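Local coordinates for protein starch synthase I (Hordeum vulgare, PDB 4HLN) that belongs to the starch synthases, enzymes of the group 1 glycosyltransferase type whose chain folds into two Rossmann-like alpha/beta domains facing each other across a cleft, at residues R160-L169 with V208-H219; S362-T370 with H544-T552. One frame throughout, in Å; residues are numbered along the deposited sequence.

Contact 1: R160-L169 with V208-H219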
loop_
_atom_site.group_PDB
_atom_site.type_symbol
_atom_site.label_atom_id
_atom_site.label_comp_id
_atom_site.label_asym_id
_atom_site.label_seq_id
_atom_site.Cartn_x
_atom_site.Cartn_y
_atom_site.Cartn_z
ATOM N N ARG A 160 8.262 10.115 18.177
ATOM C CA ARG A 160 7.147 10.981 18.494
ATOM C C ARG A 160 6.344 11.112 17.205
ATOM O O ARG A 160 6.854 11.615 16.217
ATOM C CB ARG A 160 7.638 12.348 18.957
ATOM C CG ARG A 160 6.659 13.002 19.916
ATOM C CD ARG A 160 6.864 14.491 19.983
ATOM N NE ARG A 160 5.856 15.101 20.834
ATOM C CZ ARG A 160 5.839 16.390 21.138
ATOM N NH1 ARG A 160 4.894 16.888 21.929
ATOM N NH2 ARG A 160 6.786 17.172 20.653
ATOM N N VAL A 161 5.104 10.638 17.207
ATOM C CA VAL A 161 4.373 10.445 15.954
ATOM C C VAL A 161 3.045 11.188 15.945
ATOM O O VAL A 161 2.198 10.997 16.826
ATOM C CB VAL A 161 4.124 8.928 15.651
ATOM C CG1 VAL A 161 3.315 8.748 14.358
ATOM C CG2 VAL A 161 5.441 8.160 15.584
ATOM N N MET A 162 2.873 12.041 14.943
ATOM C CA MET A 162 1.622 12.766 14.775
ATOM C C MET A 162 0.917 12.307 13.503
ATOM O O MET A 162 1.567 12.030 12.501
ATOM C CB MET A 162 1.884 14.274 14.735
ATOM C CG MET A 162 0.631 15.124 14.483
ATOM S SD MET A 162 0.888 16.926 14.478
ATOM C CE MET A 162 1.641 17.162 16.079
ATOM N N VAL A 163 -0.407 12.200 13.543
ATOM C CA VAL A 163 -1.156 12.030 12.300
ATOM C C VAL A 163 -2.206 13.099 12.174
ATOM O O VAL A 163 -3.068 13.231 13.046
ATOM C CB VAL A 163 -1.889 10.707 12.217
ATOM C CG1 VAL A 163 -2.602 10.624 10.865
ATOM C CG2 VAL A 163 -0.937 9.557 12.414
ATOM N N VAL A 164 -2.139 13.840 11.071
ATOM C CA VAL A 164 -3.059 14.947 10.801
ATOM C C VAL A 164 -4.049 14.554 9.707
ATOM O O VAL A 164 -3.649 14.086 8.646
ATOM C CB VAL A 164 -2.291 16.198 10.359
ATOM C CG1 VAL A 164 -3.232 17.387 10.161
ATOM C CG2 VAL A 164 -1.236 16.520 11.364
ATOM N N MET A 165 -5.332 14.762 9.989
ATOM C CA MET A 165 -6.450 14.301 9.165
ATOM C C MET A 165 -7.580 15.288 9.256
ATOM O O MET A 165 -7.661 16.069 10.196
ATOM C CB MET A 165 -7.048 13.028 9.735
ATOM C CG MET A 165 -6.348 11.768 9.423
ATOM S SD MET A 165 -6.790 10.690 10.787
ATOM C CE MET A 165 -6.209 11.738 12.126
ATOM N N PRO A 166 -8.503 15.215 8.303
ATOM C CA PRO A 166 -9.710 16.021 8.453
ATOM C C PRO A 166 -10.605 15.411 9.511
ATOM O O PRO A 166 -10.619 14.200 9.710
ATOM C CB PRO A 166 -10.368 15.920 7.077
ATOM C CG PRO A 166 -9.230 15.518 6.140
ATOM C CD PRO A 166 -8.397 14.608 6.964
ATOM N N ARG A 167 -11.341 16.260 10.204
ATOM C CA ARG A 167 -12.384 15.789 11.097
ATOM C C ARG A 167 -13.666 15.689 10.258
ATOM O O ARG A 167 -14.397 16.664 10.079
ATOM C CB ARG A 167 -12.532 16.764 12.262
ATOM C CG ARG A 167 -13.473 16.351 13.362
ATOM C CD ARG A 167 -13.135 17.166 14.597
ATOM N NE ARG A 167 -14.134 17.090 15.654
ATOM C CZ ARG A 167 -15.124 17.966 15.810
ATOM N NH1 ARG A 167 -15.258 18.990 14.972
ATOM N NH2 ARG A 167 -15.983 17.819 16.810
ATOM N N TYR A 168 -13.899 14.511 9.694
ATOM C CA TYR A 168 -15.089 14.278 8.883
ATOM C C TYR A 168 -16.326 14.082 9.761
ATOM O O TYR A 168 -16.846 12.983 9.855
ATOM C CB TYR A 168 -14.884 13.030 8.041
ATOM C CG TYR A 168 -13.790 13.149 7.008
ATOM C CD1 TYR A 168 -13.966 13.939 5.877
ATOM C CD2 TYR A 168 -12.595 12.447 7.141
ATOM C CE1 TYR A 168 -12.981 14.037 4.913
ATOM C CE2 TYR A 168 -11.593 12.547 6.175
ATOM C CZ TYR A 168 -11.800 13.340 5.060
ATOM O OH TYR A 168 -10.836 13.453 4.081
ATOM N N LEU A 169 -16.799 15.145 10.403
ATOM C CA LEU A 169 -17.783 14.993 11.473
ATOM C C LEU A 169 -19.193 14.721 10.981
ATOM O O LEU A 169 -19.667 15.285 9.988
ATOM C CB LEU A 169 -17.789 16.223 12.379
ATOM C CG LEU A 169 -18.480 16.098 13.735
ATOM C CD1 LEU A 169 -17.771 15.087 14.618
ATOM C CD2 LEU A 169 -18.524 17.446 14.424
ATOM N N VAL A 208 0.178 7.721 19.773
ATOM C CA VAL A 208 0.103 8.534 18.590
ATOM C C VAL A 208 -0.785 9.727 18.849
ATOM O O VAL A 208 -1.858 9.615 19.443
ATOM C CB VAL A 208 -0.391 7.731 17.370
ATOM C CG1 VAL A 208 -0.880 8.678 16.252
ATOM C CG2 VAL A 208 0.717 6.811 16.880
ATOM N N ASP A 209 -0.286 10.877 18.424
ATOM C CA ASP A 209 -1.020 12.118 18.424
ATOM C C ASP A 209 -1.891 12.217 17.191
ATOM O O ASP A 209 -1.412 12.515 16.090
ATOM C CB ASP A 209 -0.034 13.274 18.452
ATOM C CG ASP A 209 0.523 13.496 19.821
ATOM O OD1 ASP A 209 -0.318 13.589 20.739
ATOM O OD2 ASP A 209 1.767 13.532 19.984
ATOM N N TRP A 210 -3.173 11.946 17.386
ATOM C CA TRP A 210 -4.155 12.040 16.326
ATOM C C TRP A 210 -4.689 13.438 16.341
ATOM O O TRP A 210 -5.387 13.832 17.279
ATOM C CB TRP A 210 -5.289 11.068 16.609
ATOM C CG TRP A 210 -4.780 9.698 16.736
ATOM C CD1 TRP A 210 -4.477 9.035 17.887
ATOM C CD2 TRP A 210 -4.463 8.817 15.661
ATOM N NE1 TRP A 210 -3.999 7.781 17.595
ATOM C CE2 TRP A 210 -3.974 7.624 16.233
ATOM C CE3 TRP A 210 -4.543 8.924 14.265
ATOM C CZ2 TRP A 210 -3.575 6.532 15.458
ATOM C CZ3 TRP A 210 -4.141 7.845 13.493
ATOM C CH2 TRP A 210 -3.668 6.658 14.092
ATOM N N VAL A 211 -4.341 14.191 15.308
ATOM C CA VAL A 211 -4.742 15.584 15.197
ATOM C C VAL A 211 -5.752 15.752 14.071
ATOM O O VAL A 211 -5.515 15.334 12.939
ATOM C CB VAL A 211 -3.539 16.481 14.900
ATOM C CG1 VAL A 211 -3.995 17.913 14.606
ATOM C CG2 VAL A 211 -2.560 16.430 16.048
ATOM N N PHE A 212 -6.870 16.387 14.389
ATOM C CA PHE A 212 -7.969 16.518 13.451
ATOM C C PHE A 212 -8.181 17.947 13.078
ATOM O O PHE A 212 -8.281 18.815 13.942
ATOM C CB PHE A 212 -9.233 15.977 14.073
ATOM C CG PHE A 212 -9.147 14.547 14.364
ATOM C CD1 PHE A 212 -9.353 13.616 13.350
ATOM C CD2 PHE A 212 -8.814 14.108 15.636
ATOM C CE1 PHE A 212 -9.260 12.255 13.614
ATOM C CE2 PHE A 212 -8.717 12.749 15.911
ATOM C CZ PHE A 212 -8.934 11.820 14.899
ATOM N N VAL A 213 -8.251 18.181 11.777
ATOM C CA VAL A 213 -8.427 19.521 11.254
ATOM C C VAL A 213 -9.908 19.740 10.992
ATOM O O VAL A 213 -10.525 18.985 10.244
ATOM C CB VAL A 213 -7.595 19.712 9.994
ATOM C CG1 VAL A 213 -7.798 21.106 9.411
ATOM C CG2 VAL A 213 -6.137 19.490 10.339
ATOM N N ASP A 214 -10.483 20.755 11.636
ATOM C CA ASP A 214 -11.916 20.991 11.531
ATOM C C ASP A 214 -12.319 22.190 10.667
ATOM O O ASP A 214 -11.872 23.332 10.880
ATOM C CB ASP A 214 -12.569 21.100 12.907
ATOM C CG ASP A 214 -14.083 20.904 12.847
ATOM O OD1 ASP A 214 -14.522 19.822 12.386
ATOM O OD2 ASP A 214 -14.832 21.831 13.241
ATOM N N HIS A 215 -13.185 21.901 9.699
ATOM C CA HIS A 215 -13.802 22.907 8.848
ATOM C C HIS A 215 -15.176 22.368 8.429
ATOM O O HIS A 215 -15.369 21.154 8.298
ATOM C CB HIS A 215 -12.916 23.187 7.624
ATOM C CG HIS A 215 -13.404 24.316 6.776
ATOM N ND1 HIS A 215 -14.417 24.168 5.849
ATOM C CD2 HIS A 215 -13.031 25.619 6.724
ATOM C CE1 HIS A 215 -14.645 25.331 5.266
ATOM N NE2 HIS A 215 -13.815 26.228 5.773
ATOM N N PRO A 216 -16.149 23.264 8.236
ATOM C CA PRO A 216 -17.503 22.846 7.826
ATOM C C PRO A 216 -17.538 21.890 6.609
ATOM O O PRO A 216 -18.325 20.936 6.596
ATOM C CB PRO A 216 -18.186 24.172 7.488
ATOM C CG PRO A 216 -17.430 25.208 8.323
ATOM C CD PRO A 216 -16.024 24.721 8.439
ATOM N N SER A 217 -16.682 22.132 5.620
ATOM C CA SER A 217 -16.672 21.335 4.394
ATOM C C SER A 217 -16.244 19.877 4.580
ATOM O O SER A 217 -16.388 19.055 3.663
ATOM C CB SER A 217 -15.799 21.991 3.319
ATOM O OG SER A 217 -14.425 21.761 3.576
ATOM N N TYR A 218 -15.705 19.542 5.745
ATOM C CA TYR A 218 -15.398 18.139 6.010
ATOM C C TYR A 218 -16.603 17.390 6.578
ATOM O O TYR A 218 -16.569 16.170 6.653
ATOM C CB TYR A 218 -14.246 17.994 6.992
ATOM C CG TYR A 218 -12.936 18.535 6.526
ATOM C CD1 TYR A 218 -12.522 18.367 5.216
ATOM C CD2 TYR A 218 -12.099 19.219 7.408
ATOM C CE1 TYR A 218 -11.306 18.868 4.792
ATOM C CE2 TYR A 218 -10.880 19.731 6.996
ATOM C CZ TYR A 218 -10.487 19.547 5.692
ATOM O OH TYR A 218 -9.284 20.053 5.276
ATOM N N HIS A 219 -17.638 18.115 7.012
ATOM C CA HIS A 219 -18.811 17.492 7.634
ATOM C C HIS A 219 -19.805 17.062 6.563
ATOM O O HIS A 219 -20.734 17.794 6.229
ATOM C CB HIS A 219 -19.502 18.452 8.600
ATOM C CG HIS A 219 -18.595 19.038 9.630
ATOM N ND1 HIS A 219 -18.988 20.067 10.459
ATOM C CD2 HIS A 219 -17.319 18.751 9.967
ATOM C CE1 HIS A 219 -17.988 20.392 11.258
ATOM N NE2 HIS A 219 -16.964 19.603 10.983
#
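Pro-166 and Tyr-218 meet at about a right angle: Pro-166 CB stands 3.5 Å from the centroid of the Tyr-218 ring and only 4° off its normal, a CH-pi contact over the centre of the face. The Tyr-218 hydroxyl is tied to Arg-238 O of helix 235-252.

Strand 160-166, which includes Pro-166, and strand 208-214 run parallel as neighbours in the mixed sheet of the Rossmann-like starch synthase catalytic domain. The bonds zigzag between them, Val-163 receiving Val-211 N on its O at 2.8 Å and giving its N to Asp-209 O. One face of this pair carries Val-164, Val-211 and Val-213, with Val-164 CG1 and Val-213 CG2 3.6 Å apart; helix 235-252 packs on Val-213. On the other, Val-163 runs alongside the Trp-210 indole, its CG2 against CZ3, and helix 150-156 touches Val-161, Val-163 and Val-208. Met-165 follows: the bend at its last torsion (chi3 -56°) brings CE to the edge of Trp-210, 3.9 Å from CE3, while SD makes an oblique Met-aromatic contact 5.1 Å from the Phe-212 centroid.

Toward the C-terminal ends of the strands the contact turns polar. Arg-167, extended from CG to NE, places NH1 2.8 Å from Asp-214 OD1 in a salt bridge whose hydrogen bond is weak. Asp-214 OD1 also takes His-219 NE2 on its syn side, at 2.8 Å, nearly straight at 173° and in the imidazole plane. Leu-169 CB packs over one face of that imidazole, and His-215 O lies over the opposite face.

Two donors on one carboxylate oxygen imply that Asp-214 probably stays ionised, with Arg-167 supplying an opposite charge while the state of His-219 is not known; the pairing ties Arg-167 and the His-219 loop to the end of strand 208-214.

Contact 2: S362-T370 with H544-T552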
loop_
_atom_site.group_PDB
_atom_site.type_symbol
_atom_site.label_atom_id
_atom_site.label_comp_id
_atom_site.label_asym_id
_atom_site.label_seq_id
_atom_site.Cartn_x
_atom_site.Cartn_y
_atom_site.Cartn_z
ATOM N N SER A 362 4.287 1.940 -7.504
ATOM C CA SER A 362 4.740 1.635 -8.847
ATOM C C SER A 362 6.132 1.016 -8.861
ATOM O O SER A 362 6.583 0.522 -9.900
ATOM C CB SER A 362 4.718 2.908 -9.702
ATOM O OG SER A 362 5.732 3.816 -9.298
ATOM N N GLN A 363 6.806 1.045 -7.714
ATOM C CA GLN A 363 8.146 0.481 -7.602
ATOM C C GLN A 363 8.292 -0.993 -8.003
ATOM O O GLN A 363 9.223 -1.352 -8.729
ATOM C CB GLN A 363 8.698 0.690 -6.208
ATOM C CG GLN A 363 9.778 1.742 -6.184
ATOM C CD GLN A 363 10.906 1.414 -7.134
ATOM O OE1 GLN A 363 11.579 0.399 -6.982
ATOM N NE2 GLN A 363 11.109 2.264 -8.129
ATOM N N GLY A 364 7.395 -1.848 -7.535
ATOM C CA GLY A 364 7.449 -3.242 -7.942
ATOM C C GLY A 364 6.736 -3.593 -9.241
ATOM O O GLY A 364 6.270 -4.719 -9.403
ATOM N N TYR A 365 6.650 -2.645 -10.170
ATOM C CA TYR A 365 5.986 -2.893 -11.460
ATOM C C TYR A 365 6.754 -2.360 -12.662
ATOM O O TYR A 365 7.687 -1.580 -12.525
ATOM C CB TYR A 365 4.568 -2.320 -11.482
ATOM C CG TYR A 365 3.646 -2.982 -10.506
ATOM C CD1 TYR A 365 2.955 -4.135 -10.857
ATOM C CD2 TYR A 365 3.482 -2.475 -9.221
ATOM C CE1 TYR A 365 2.104 -4.765 -9.961
ATOM C CE2 TYR A 365 2.632 -3.089 -8.314
ATOM C CZ TYR A 365 1.947 -4.235 -8.689
ATOM O OH TYR A 365 1.099 -4.855 -7.802
ATOM N N SER A 366 6.326 -2.774 -13.845
ATOM C CA SER A 366 7.021 -2.426 -15.080
ATOM C C SER A 366 6.697 -1.013 -15.524
ATOM O O SER A 366 5.689 -0.441 -15.111
ATOM C CB SER A 366 6.600 -3.386 -16.186
ATOM O OG SER A 366 5.201 -3.270 -16.416
ATOM N N TRP A 367 7.540 -0.467 -16.390
ATOM C CA TRP A 367 7.278 0.832 -17.002
ATOM C C TRP A 367 5.861 0.881 -17.588
ATOM O O TRP A 367 5.101 1.835 -17.381
ATOM C CB TRP A 367 8.304 1.120 -18.104
ATOM C CG TRP A 367 8.066 2.435 -18.803
ATOM C CD1 TRP A 367 7.191 2.680 -19.838
ATOM C CD2 TRP A 367 8.696 3.691 -18.509
ATOM N NE1 TRP A 367 7.248 4.009 -20.203
ATOM C CE2 TRP A 367 8.162 4.650 -19.404
ATOM C CE3 TRP A 367 9.660 4.098 -17.577
ATOM C CZ2 TRP A 367 8.564 5.987 -19.396
ATOM C CZ3 TRP A 367 10.059 5.428 -17.569
ATOM C CH2 TRP A 367 9.511 6.356 -18.473
ATOM N N GLU A 368 5.522 -0.174 -18.314
ATOM C CA GLU A 368 4.268 -0.278 -19.038
ATOM C C GLU A 368 3.071 -0.193 -18.103
ATOM O O GLU A 368 2.089 0.490 -18.400
ATOM C CB GLU A 368 4.237 -1.595 -19.829
ATOM C CG GLU A 368 5.360 -1.754 -20.884
ATOM C CD GLU A 368 6.798 -1.768 -20.315
ATOM O OE1 GLU A 368 7.008 -2.147 -19.137
ATOM O OE2 GLU A 368 7.732 -1.403 -21.069
ATOM N N VAL A 369 3.147 -0.897 -16.980
ATOM C CA VAL A 369 2.051 -0.896 -16.018
ATOM C C VAL A 369 1.900 0.496 -15.410
ATOM O O VAL A 369 0.797 1.052 -15.357
ATOM C CB VAL A 369 2.258 -1.954 -14.912
ATOM C CG1 VAL A 369 1.235 -1.786 -13.805
ATOM C CG2 VAL A 369 2.165 -3.348 -15.500
ATOM N N THR A 370 3.018 1.063 -14.968
ATOM C CA THR A 370 3.013 2.399 -14.399
ATOM C C THR A 370 2.435 3.423 -15.384
ATOM O O THR A 370 1.637 4.286 -15.004
ATOM C CB THR A 370 4.410 2.821 -13.969
ATOM O OG1 THR A 370 4.879 1.937 -12.942
ATOM C CG2 THR A 370 4.381 4.231 -13.430
ATOM N N HIS A 544 1.932 -11.004 -9.867
ATOM C CA HIS A 544 2.255 -10.022 -10.902
ATOM C C HIS A 544 3.241 -8.982 -10.394
ATOM O O HIS A 544 3.003 -8.352 -9.358
ATOM C CB HIS A 544 1.012 -9.289 -11.389
ATOM C CG HIS A 544 1.331 -8.105 -12.251
ATOM N ND1 HIS A 544 0.498 -7.013 -12.363
ATOM C CD2 HIS A 544 2.399 -7.845 -13.040
ATOM C CE1 HIS A 544 1.035 -6.132 -13.189
ATOM N NE2 HIS A 544 2.194 -6.611 -13.611
ATOM N N GLY A 545 4.331 -8.792 -11.135
ATOM C CA GLY A 545 5.300 -7.759 -10.812
ATOM C C GLY A 545 6.741 -8.074 -11.160
ATOM O O GLY A 545 7.056 -9.091 -11.775
ATOM N N THR A 546 7.628 -7.171 -10.768
ATOM C CA THR A 546 9.061 -7.396 -10.914
ATOM C C THR A 546 9.602 -8.147 -9.680
ATOM O O THR A 546 9.041 -8.056 -8.581
ATOM C CB THR A 546 9.812 -6.065 -11.189
ATOM O OG1 THR A 546 9.476 -5.085 -10.191
ATOM C CG2 THR A 546 9.412 -5.521 -12.552
ATOM N N GLY A 547 10.670 -8.911 -9.861
ATOM C CA GLY A 547 11.084 -9.834 -8.821
ATOM C C GLY A 547 12.504 -9.648 -8.337
ATOM O O GLY A 547 13.160 -10.616 -7.945
ATOM N N GLY A 548 12.978 -8.405 -8.347
ATOM C CA GLY A 548 14.326 -8.107 -7.909
ATOM C C GLY A 548 14.539 -8.314 -6.421
ATOM O O GLY A 548 13.585 -8.515 -5.662
ATOM N N LEU A 549 15.800 -8.256 -6.000
ATOM C CA LEU A 549 16.152 -8.456 -4.599
ATOM C C LEU A 549 15.414 -7.493 -3.681
ATOM O O LEU A 549 15.057 -7.848 -2.559
ATOM C CB LEU A 549 17.660 -8.311 -4.383
ATOM C CG LEU A 549 18.085 -8.198 -2.913
ATOM C CD1 LEU A 549 18.910 -9.411 -2.470
ATOM C CD2 LEU A 549 18.828 -6.880 -2.637
ATOM N N ARG A 550 15.187 -6.274 -4.154
ATOM C CA ARG A 550 14.521 -5.281 -3.325
ATOM C C ARG A 550 12.988 -5.441 -3.365
ATOM O O ARG A 550 12.260 -4.760 -2.641
ATOM C CB ARG A 550 14.949 -3.869 -3.742
ATOM C CG ARG A 550 15.165 -2.890 -2.576
ATOM C CD ARG A 550 16.303 -3.321 -1.650
ATOM N NE ARG A 550 15.823 -3.736 -0.331
ATOM C CZ ARG A 550 16.606 -3.931 0.730
ATOM N NH1 ARG A 550 17.918 -3.742 0.630
ATOM N NH2 ARG A 550 16.081 -4.309 1.894
ATOM N N ASP A 551 12.498 -6.355 -4.199
ATOM C CA ASP A 551 11.056 -6.537 -4.329
ATOM C C ASP A 551 10.479 -7.448 -3.235
ATOM O O ASP A 551 11.194 -8.269 -2.634
ATOM C CB ASP A 551 10.683 -7.007 -5.740
ATOM C CG ASP A 551 10.860 -5.901 -6.797
ATOM O OD1 ASP A 551 10.601 -4.717 -6.478
ATOM O OD2 ASP A 551 11.261 -6.214 -7.946
ATOM N N THR A 552 9.187 -7.277 -2.963
ATOM C CA THR A 552 8.521 -8.006 -1.881
ATOM C C THR A 552 8.529 -9.525 -2.103
ATOM O O THR A 552 8.663 -10.301 -1.150
ATOM C CB THR A 552 7.090 -7.475 -1.629
ATOM O OG1 THR A 552 6.146 -8.537 -1.774
ATOM C CG2 THR A 552 6.756 -6.360 -2.608
#
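Tyr-365 turns a ring edge onto one face of His-544, CD1 lying 3.6 Å from His-544 CE1. With centroids 5.0 Å apart and planes at 69°, the pair is T-shaped (edge-to-face), and the overlap sits toward the rim of the imidazole. Val-369 CG2 lies 3.8 Å from His-544 NE2, at the ring edge and in its plane. His-544 CG is anti to its backbone N (chi1 169°), a setting that carries the ring to both partners; ND1 is held by Ser-522 O, while the Tyr-365 hydroxyl bonds to Glu-525 N.

These groups bridge the two Rossmann-like domains of a GT-B fold: the first segment follows strand 357-360 of one sheet, the second leaves strand 540-544 of the other. Ser-366 N-caps helix 367-374, its OG accepting from Val-369 N.

A single backbone hydrogen bond crosses the contact, from Thr-546 N to Gly-364 O at 3.1 Å, the donor standing 52° out of the carbonyl plane. Beyond it, Asp-551 OD2 accepts from Thr-546 OG1 and Gly-548 N, which arrive from opposite faces of the carboxylate and brace the glycine-rich loop.

In the fold
Contact 1 is core and contact 2 only partly buried. Residues 160-169 and 208-219 join neighbouring strands of one sheet, whereas 362-370 and 544-552 join the loop and helix start after strand 357-360 to the end of strand 540-544 and the loop after it, tying one domain to the other. The elements held are therefore distinct, although 362-370 follows a strand of the same mixed sheet that contains contact 1. Regular backbone bonding and apolar packing dominate the first, with its salt bridge at the C-terminal end of the strands; the second has one backbone bond and an aromatic pair. Their centres lie 34 Å apart on opposite sides of the chain's centre, nearest atoms about 21 Å apart.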